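Local coordinates for protein N-acetylglucosamine-6-phosphate deacetylase (Mycobacterium smegmatis, PDB 6FV4) that probably removes the acetyl group from N-acetylglucosamine-6-phosphate, as a metal-dependent hydrolase of the NagA family, at residues B[102-108]-B[132-138]; B[173-177]-B[197-201]. The protein carries 1 engineered substitution. All blocks are in the same frame, centred on the assembly; numbering follows the deposited sequence.

Interaction 1 (B[102-108]-B[132-138]). With CD (cadmium ion), chain J; ZN (zinc ion), chain H.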
ATOM      1  N   THR B 102      14.190  25.490   5.453  1.00 28.03           N
ATOM      2  CA  THR B 102      13.870  26.854   5.853  1.00 25.60           C
ATOM      3  C   THR B 102      12.772  26.934   6.905  1.00 29.13           C
ATOM      4  O   THR B 102      12.520  28.025   7.435  1.00 27.70           O
ATOM      5  CB  THR B 102      13.469  27.681   4.630  1.00 28.97           C
ATOM      6  OG1 THR B 102      12.478  26.972   3.879  1.00 27.21           O
ATOM      7  CG2 THR B 102      14.687  27.927   3.735  1.00 26.32           C
ATOM      8  N   THR B 103      12.110  25.820   7.200  1.00 25.06           N
ATOM      9  CA  THR B 103      11.140  25.714   8.277  1.00 25.35           C
ATOM     10  C   THR B 103      11.438  24.440   9.046  1.00 28.63           C
ATOM     11  O   THR B 103      11.647  23.386   8.435  1.00 25.36           O
ATOM     12  CB  THR B 103       9.708  25.674   7.731  1.00 27.27           C
ATOM     13  OG1 THR B 103       9.408  26.925   7.102  1.00 28.60           O
ATOM     14  CG2 THR B 103       8.711  25.413   8.867  1.00 29.92           C
ATOM     15  N   LEU B 104      11.430  24.522  10.376  1.00 24.62           N
ATOM     16  CA  LEU B 104      11.802  23.403  11.233  1.00 25.02           C
ATOM     17  C   LEU B 104      10.822  23.258  12.374  1.00 29.49           C
ATOM     18  O   LEU B 104      10.489  24.247  13.042  1.00 29.21           O
ATOM     19  CB  LEU B 104      13.197  23.592  11.841  1.00 25.99           C
ATOM     20  CG  LEU B 104      14.323  23.920  10.871  1.00 29.08           C
ATOM     21  CD1 LEU B 104      15.440  24.682  11.559  1.00 30.53           C
ATOM     22  CD2 LEU B 104      14.846  22.647  10.269  1.00 29.96           C
ATOM     23  N   VAL B 105      10.415  22.026  12.658  1.00 25.44           N
ATOM     24  CA  VAL B 105       9.675  21.754  13.887  1.00 26.08           C
ATOM     25  C   VAL B 105      10.562  20.905  14.795  1.00 29.32           C
ATOM     26  O   VAL B 105      10.945  19.777  14.447  1.00 23.77           O
ATOM     27  CB  VAL B 105       8.317  21.102  13.607  1.00 25.84           C
ATOM     28  CG1 VAL B 105       7.619  20.737  14.922  1.00 21.62           C
ATOM     29  CG2 VAL B 105       7.461  22.072  12.828  1.00 27.33           C
ATOM     30  N   ALA B 106      10.937  21.473  15.936  1.00 25.09           N
ATOM     31  CA  ALA B 106      11.914  20.843  16.810  1.00 24.35           C
ATOM     32  C   ALA B 106      11.211  19.830  17.698  1.00 23.47           C
ATOM     33  O   ALA B 106      10.202  20.145  18.327  1.00 26.48           O
ATOM     34  CB  ALA B 106      12.643  21.892  17.650  1.00 26.32           C
ATOM     35  N   SER B 107      11.733  18.612  17.735  1.00 23.59           N
ATOM     36  CA  SER B 107      11.102  17.511  18.444  1.00 23.12           C
ATOM     37  C   SER B 107      11.798  17.258  19.770  1.00 26.98           C
ATOM     38  O   SER B 107      13.025  17.344  19.867  1.00 26.61           O
ATOM     39  CB  SER B 107      11.135  16.210  17.627  1.00 29.83           C
ATOM     40  OG  SER B 107      10.655  16.388  16.312  1.00 28.00           O
ATOM     41  N   LEU B 108      11.011  16.872  20.768  1.00 25.44           N
ATOM     42  CA  LEU B 108      11.520  16.478  22.066  1.00 30.77           C
ATOM     43  C   LEU B 108      11.151  15.030  22.315  1.00 28.36           C
ATOM     44  O   LEU B 108       9.997  14.650  22.120  1.00 32.54           O
ATOM     45  CB  LEU B 108      10.919  17.358  23.181  1.00 28.30           C
ATOM     46  CG  LEU B 108      11.209  18.845  23.153  1.00 27.11           C
ATOM     47  CD1 LEU B 108      10.419  19.535  24.262  1.00 31.25           C
ATOM     48  CD2 LEU B 108      12.704  19.066  23.370  1.00 31.11           C
ATOM     49  N   ILE B 132      13.204  28.401  15.190  1.00 27.18           N
ATOM     50  CA  ILE B 132      12.401  27.236  14.864  1.00 27.83           C
ATOM     51  C   ILE B 132      10.958  27.689  14.751  1.00 27.55           C
ATOM     52  O   ILE B 132      10.587  28.765  15.209  1.00 28.15           O
ATOM     53  CB  ILE B 132      12.538  26.115  15.910  1.00 26.00           C
ATOM     54  CG1 ILE B 132      12.465  26.696  17.317  1.00 25.63           C
ATOM     55  CG2 ILE B 132      13.873  25.407  15.746  1.00 32.75           C
ATOM     56  CD1 ILE B 132      12.333  25.634  18.381  1.00 28.84           C
ATOM     57  N   ASP B 133      10.131  26.854  14.137  1.00 26.17           N
ATOM     58  CA  ASP B 133       8.775  27.263  13.820  1.00 27.42           C
ATOM     59  C   ASP B 133       7.720  26.584  14.684  1.00 27.80           C
ATOM     60  O   ASP B 133       6.529  26.894  14.554  1.00 28.32           O
ATOM     61  CB  ASP B 133       8.518  27.004  12.332  1.00 31.19           C
ATOM     62  CG  ASP B 133       9.516  27.739  11.446  1.00 31.13           C
ATOM     63  OD1 ASP B 133       9.197  28.875  11.026  1.00 30.58           O
ATOM     64  OD2 ASP B 133      10.631  27.202  11.196  1.00 32.25           O
ATOM     65  N   GLY B 134       8.123  25.699  15.583  1.00 21.92           N
ATOM     66  CA  GLY B 134       7.159  24.960  16.366  1.00 20.61           C
ATOM     67  C   GLY B 134       7.893  23.920  17.171  1.00 21.78           C
ATOM     68  O   GLY B 134       9.107  23.753  17.043  1.00 25.31           O
ATOM     69  N   ILE B 135       7.130  23.220  18.010  1.00 23.72           N
ATOM     70  CA  ILE B 135       7.646  22.149  18.854  1.00 27.14           C
ATOM     71  C   ILE B 135       6.820  20.897  18.612  1.00 23.84           C
ATOM     72  O   ILE B 135       5.595  20.964  18.456  1.00 22.77           O
ATOM     73  CB  ILE B 135       7.610  22.519  20.354  1.00 23.96           C
ATOM     74  CG1 ILE B 135       8.377  23.821  20.613  1.00 24.46           C
ATOM     75  CG2 ILE B 135       8.178  21.354  21.193  1.00 23.00           C
ATOM     76  CD1 ILE B 135       8.129  24.434  22.050  1.00 26.48           C
ATOM     77  N   HIS B 136       7.492  19.756  18.598  1.00 23.12           N
ATOM     78  CA  HIS B 136       6.859  18.455  18.492  1.00 22.58           C
ATOM     79  C   HIS B 136       7.237  17.652  19.726  1.00 23.32           C
ATOM     80  O   HIS B 136       8.428  17.466  20.005  1.00 26.32           O
ATOM     81  CB  HIS B 136       7.319  17.760  17.209  1.00 24.24           C
ATOM     82  CG  HIS B 136       7.018  16.295  17.150  1.00 26.38           C
ATOM     83  ND1 HIS B 136       7.844  15.406  16.496  1.00 25.61           N
ATOM     84  CD2 HIS B 136       5.972  15.564  17.609  1.00 26.42           C
ATOM     85  CE1 HIS B 136       7.341  14.189  16.580  1.00 27.32           C
ATOM     86  NE2 HIS B 136       6.197  14.256  17.234  1.00 24.82           N
ATOM     87  N   LEU B 137       6.239  17.187  20.468  1.00 19.21           N
ATOM     88  CA  LEU B 137       6.493  16.324  21.620  1.00 26.47           C
ATOM     89  C   LEU B 137       6.381  14.879  21.159  1.00 28.18           C
ATOM     90  O   LEU B 137       5.276  14.337  21.038  1.00 27.94           O
ATOM     91  CB  LEU B 137       5.517  16.616  22.751  1.00 26.54           C
ATOM     92  CG  LEU B 137       5.417  18.096  23.136  1.00 25.77           C
ATOM     93  CD1 LEU B 137       4.381  18.249  24.228  1.00 25.43           C
ATOM     94  CD2 LEU B 137       6.767  18.616  23.569  1.00 25.12           C
ATOM     95  N   GLU B 138       7.528  14.259  20.884  1.00 31.94           N
ATOM     96  CA  GLU B 138       7.577  12.827  20.572  1.00 27.06           C
ATOM     97  C   GLU B 138       7.810  12.053  21.868  1.00 32.91           C
ATOM     98  O   GLU B 138       8.891  11.530  22.146  1.00 28.45           O
ATOM     99  CB  GLU B 138       8.651  12.523  19.545  1.00 32.31           C
ATOM    100  CG  GLU B 138       8.545  11.058  19.064  1.00 27.13           C
ATOM    101  CD  GLU B 138       9.543  10.710  18.010  1.00 30.71           C
ATOM    102  OE1 GLU B 138      10.621  11.306  18.030  1.00 32.74           O
ATOM    103  OE2 GLU B 138       9.247   9.832  17.173  1.00 33.13           O
TER
HETATM  104 CD    CD J 403      10.968   8.126  17.145  1.00 27.76          CD
HETATM  105 ZN    ZN H 401      11.998  11.498  16.495  1.00 27.02          ZN
HETATM  106  O   HOH W   1      10.936  29.529   9.239  1.00 35.17           O
HETATM  107  O   HOH W   2      12.510   6.091  16.700  1.00 31.32           O
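The imidazole of His136 meets Ser107 at its edge: OG lies near the ring plane, 3.0 Å from ND1, in a hydrogen bond that either partner could donate. One ring face carries the backbone N of Glu138, 3.8 Å above the plane and offset toward the rim. CG of His136 is anti to the backbone N (chi1 165°), which swings the ring out beside Ser107; NE2 is hydrogen-bonded to Thr178 OG1, and the ring packs edge-to-face with His72. Strands 104-108 and 134-138 are parallel neighbours in the (beta/alpha)8-type barrel of the amidohydrolase fold, joined by helix 113-129 in a beta-alpha-beta crossover. Their ladder runs through Ala106 N to Gly134 O, His136 N to Ala106 O and Leu108 N to His136 O, the last 2.8 Å long, and ends in a weak bond from Glu138 N to Leu108 O. At the start of the ladder a carboxylate replaces a peptide acceptor. Asp133 OD2 takes Leu104 N at 2.9 Å on its anti side, 30° out of the carboxylate plane, while Asp133 N donates to Leu104 O, so the residue grips Leu104 at both backbone polar atoms. A water lies 2.6 Å from Asp133 OD1 and also near Thr102 O. On the helix-facing side, Ala106 CB touches Ile132 CD1, and Leu108 lies alongside Leu137, both pointing the same way, with CD1 3.8 Å from CD2. At the end of the ladder, the Glu138 side chain, extended beyond CG, bridges two metals, OE1 binding the zinc ion at 2.1 Å and OE2 the cadmium ion at 2.4 Å.

Interaction 2 (B[173-177]-B[197-201])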
ATOM      1  N   THR B 173       3.170  27.400  21.025  1.00 25.07           N
ATOM      2  CA  THR B 173       4.250  26.970  20.142  1.00 30.49           C
ATOM      3  C   THR B 173       4.364  25.455  20.000  1.00 28.35           C
ATOM      4  O   THR B 173       5.157  24.996  19.178  1.00 30.66           O
ATOM      5  CB  THR B 173       5.602  27.514  20.628  1.00 30.78           C
ATOM      6  OG1 THR B 173       5.919  26.937  21.906  1.00 28.18           O
ATOM      7  CG2 THR B 173       5.537  29.027  20.761  1.00 31.51           C
ATOM      8  N   VAL B 174       3.628  24.671  20.787  1.00 26.82           N
ATOM      9  CA  VAL B 174       3.635  23.221  20.617  1.00 32.64           C
ATOM     10  C   VAL B 174       2.677  22.903  19.475  1.00 29.46           C
ATOM     11  O   VAL B 174       1.473  23.159  19.572  1.00 29.62           O
ATOM     12  CB  VAL B 174       3.247  22.477  21.901  1.00 30.62           C
ATOM     13  CG1 VAL B 174       3.084  20.976  21.586  1.00 25.68           C
ATOM     14  CG2 VAL B 174       4.323  22.656  22.972  1.00 28.33           C
ATOM     15  N   ARG B 175       3.218  22.384  18.379  1.00 32.05           N
ATOM     16  CA  ARG B 175       2.453  22.194  17.154  1.00 28.59           C
ATOM     17  C   ARG B 175       2.031  20.753  16.924  1.00 30.99           C
ATOM     18  O   ARG B 175       1.011  20.517  16.268  1.00 26.66           O
ATOM     19  CB  ARG B 175       3.265  22.685  15.950  1.00 27.98           C
ATOM     20  CG  ARG B 175       3.643  24.148  15.988  1.00 31.48           C
ATOM     21  CD  ARG B 175       2.415  25.031  16.094  1.00 39.06           C
ATOM     22  NE  ARG B 175       1.670  25.044  14.839  1.00 41.89           N
ATOM     23  CZ  ARG B 175       1.737  26.029  13.946  1.00 45.79           C
ATOM     24  NH1 ARG B 175       2.513  27.087  14.173  1.00 44.12           N
ATOM     25  NH2 ARG B 175       1.030  25.957  12.824  1.00 42.76           N
ATOM     26  N   MET B 176       2.769  19.788  17.468  1.00 27.26           N
ATOM     27  CA  MET B 176       2.474  18.387  17.217  1.00 26.84           C
ATOM     28  C   MET B 176       2.845  17.565  18.444  1.00 24.01           C
ATOM     29  O   MET B 176       3.866  17.829  19.094  1.00 26.20           O
ATOM     30  CB  MET B 176       3.229  17.877  15.979  1.00 22.77           C
ATOM     31  CG  MET B 176       2.946  16.423  15.661  1.00 26.14           C
ATOM     32  SD  MET B 176       3.391  16.030  13.947  1.00 28.66           S
ATOM     33  CE  MET B 176       5.170  16.235  13.979  1.00 25.73           C
ATOM     34  N   VAL B 177       2.003  16.580  18.761  1.00 23.63           N
ATOM     35  CA  VAL B 177       2.214  15.669  19.887  1.00 25.26           C
ATOM     36  C   VAL B 177       1.949  14.240  19.419  1.00 24.99           C
ATOM     37  O   VAL B 177       0.847  13.932  18.950  1.00 26.78           O
ATOM     38  CB  VAL B 177       1.307  16.018  21.078  1.00 23.70           C
ATOM     39  CG1 VAL B 177       1.472  14.986  22.217  1.00 21.97           C
ATOM     40  CG2 VAL B 177       1.629  17.421  21.590  1.00 25.97           C
ATOM     41  N   GLY B 197      -5.785  23.218  19.230  1.00 37.03           N
ATOM     42  CA  GLY B 197      -5.116  23.559  17.992  1.00 35.47           C
ATOM     43  C   GLY B 197      -3.782  22.887  17.767  1.00 30.39           C
ATOM     44  O   GLY B 197      -2.985  23.383  16.968  1.00 34.07           O
ATOM     45  N   VAL B 198      -3.502  21.780  18.457  1.00 29.84           N
ATOM     46  CA  VAL B 198      -2.276  21.010  18.252  1.00 29.16           C
ATOM     47  C   VAL B 198      -2.589  19.787  17.392  1.00 28.45           C
ATOM     48  O   VAL B 198      -3.659  19.183  17.528  1.00 26.76           O
ATOM     49  CB  VAL B 198      -1.667  20.592  19.597  1.00 27.41           C
ATOM     50  CG1 VAL B 198      -0.381  19.805  19.384  1.00 26.36           C
ATOM     51  CG2 VAL B 198      -1.443  21.829  20.510  1.00 29.54           C
ATOM     52  N   VAL B 199      -1.663  19.427  16.500  1.00 29.67           N
ATOM     53  CA  VAL B 199      -1.809  18.210  15.705  1.00 25.48           C
ATOM     54  C   VAL B 199      -1.527  16.997  16.582  1.00 26.97           C
ATOM     55  O   VAL B 199      -0.538  16.955  17.331  1.00 28.63           O
ATOM     56  CB  VAL B 199      -0.875  18.235  14.484  1.00 28.76           C
ATOM     57  CG1 VAL B 199      -0.979  16.927  13.712  1.00 26.71           C
ATOM     58  CG2 VAL B 199      -1.194  19.417  13.555  1.00 31.40           C
ATOM     59  N   ALA B 200      -2.403  16.002  16.507  1.00 28.67           N
ATOM     60  CA  ALA B 200      -2.186  14.731  17.178  1.00 25.49           C
ATOM     61  C   ALA B 200      -1.610  13.757  16.156  1.00 29.88           C
ATOM     62  O   ALA B 200      -2.213  13.535  15.099  1.00 28.62           O
ATOM     63  CB  ALA B 200      -3.487  14.213  17.790  1.00 27.24           C
ATOM     64  N   ALA B 201      -0.429  13.213  16.448  1.00 28.27           N
ATOM     65  CA  ALA B 201       0.210  12.214  15.606  1.00 29.74           C
ATOM     66  C   ALA B 201       0.160  10.855  16.294  1.00 30.31           C
ATOM     67  O   ALA B 201       0.173  10.777  17.520  1.00 28.52           O
ATOM     68  CB  ALA B 201       1.662  12.605  15.294  1.00 25.51           C
TER
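Val174 O lies against Val198 CG2, 3.3 Å away, while the CG1 methyls of the two valines meet more loosely. Arg175 CB points away from strand 199-201, and NH2 bonds the carbonyl O of Leu358; the residue's own carbonyl O accepts from Val199 N at 2.9 Å. The chi1 of Val198 (-179°) sets CG1 beside Arg175 O and leaves CG2 at Val174 O. Met176 pairs with Val199 across a parallel bridge, the CA atoms 4.5 Å apart, and its CA-H points at Val199 O. Farther out, Met176 CG rests on Ala201 CB at 4.0 Å. Val177 closes the ladder with both backbone polar atoms: N donates to Val199 O, and O accepts from Ala201 N at 2.9 Å, an almost straight bond (175° at the hydrogen). Its CG2 crosses to Val198 CG1, 3.8 Å away, on the opposite sheet face from Met176. Strands 174-177 and 199-201 form a parallel pair of the amidohydrolase barrel, connected through helix 186-195 as a beta-alpha-beta unit. Gly197, with positive phi, ends that helix in a Schellman motif just before the chain enters the second strand. Strand 134-138 flanks 174-177 and strand 222-223 flanks 199-201; Val174 packs on Val120 of helix 113-129, whereas Met176 reaches His136 and Val222.

Interactions 1 and 2 are successive steps around the same barrel, their centres about 10 Å apart. Strands 134-138 and 174-177 join them directly: Ile135 O and Arg175 N are 2.8 Å apart, as are Leu137 N and Met176 O, both probable hydrogen bonds. His136 CD2 also packs against Met176 O at 3.4 Å. The metal centre lies at the interaction 1 end, where Glu138 shares the zinc ion with His72 and His74 and the cadmium ion with His150, His204 and His225. Interaction 2 contributes no metal ligand; its Met176 side chain stands about 9 Å from the zinc ion and about 5 Å from the side chain of His72.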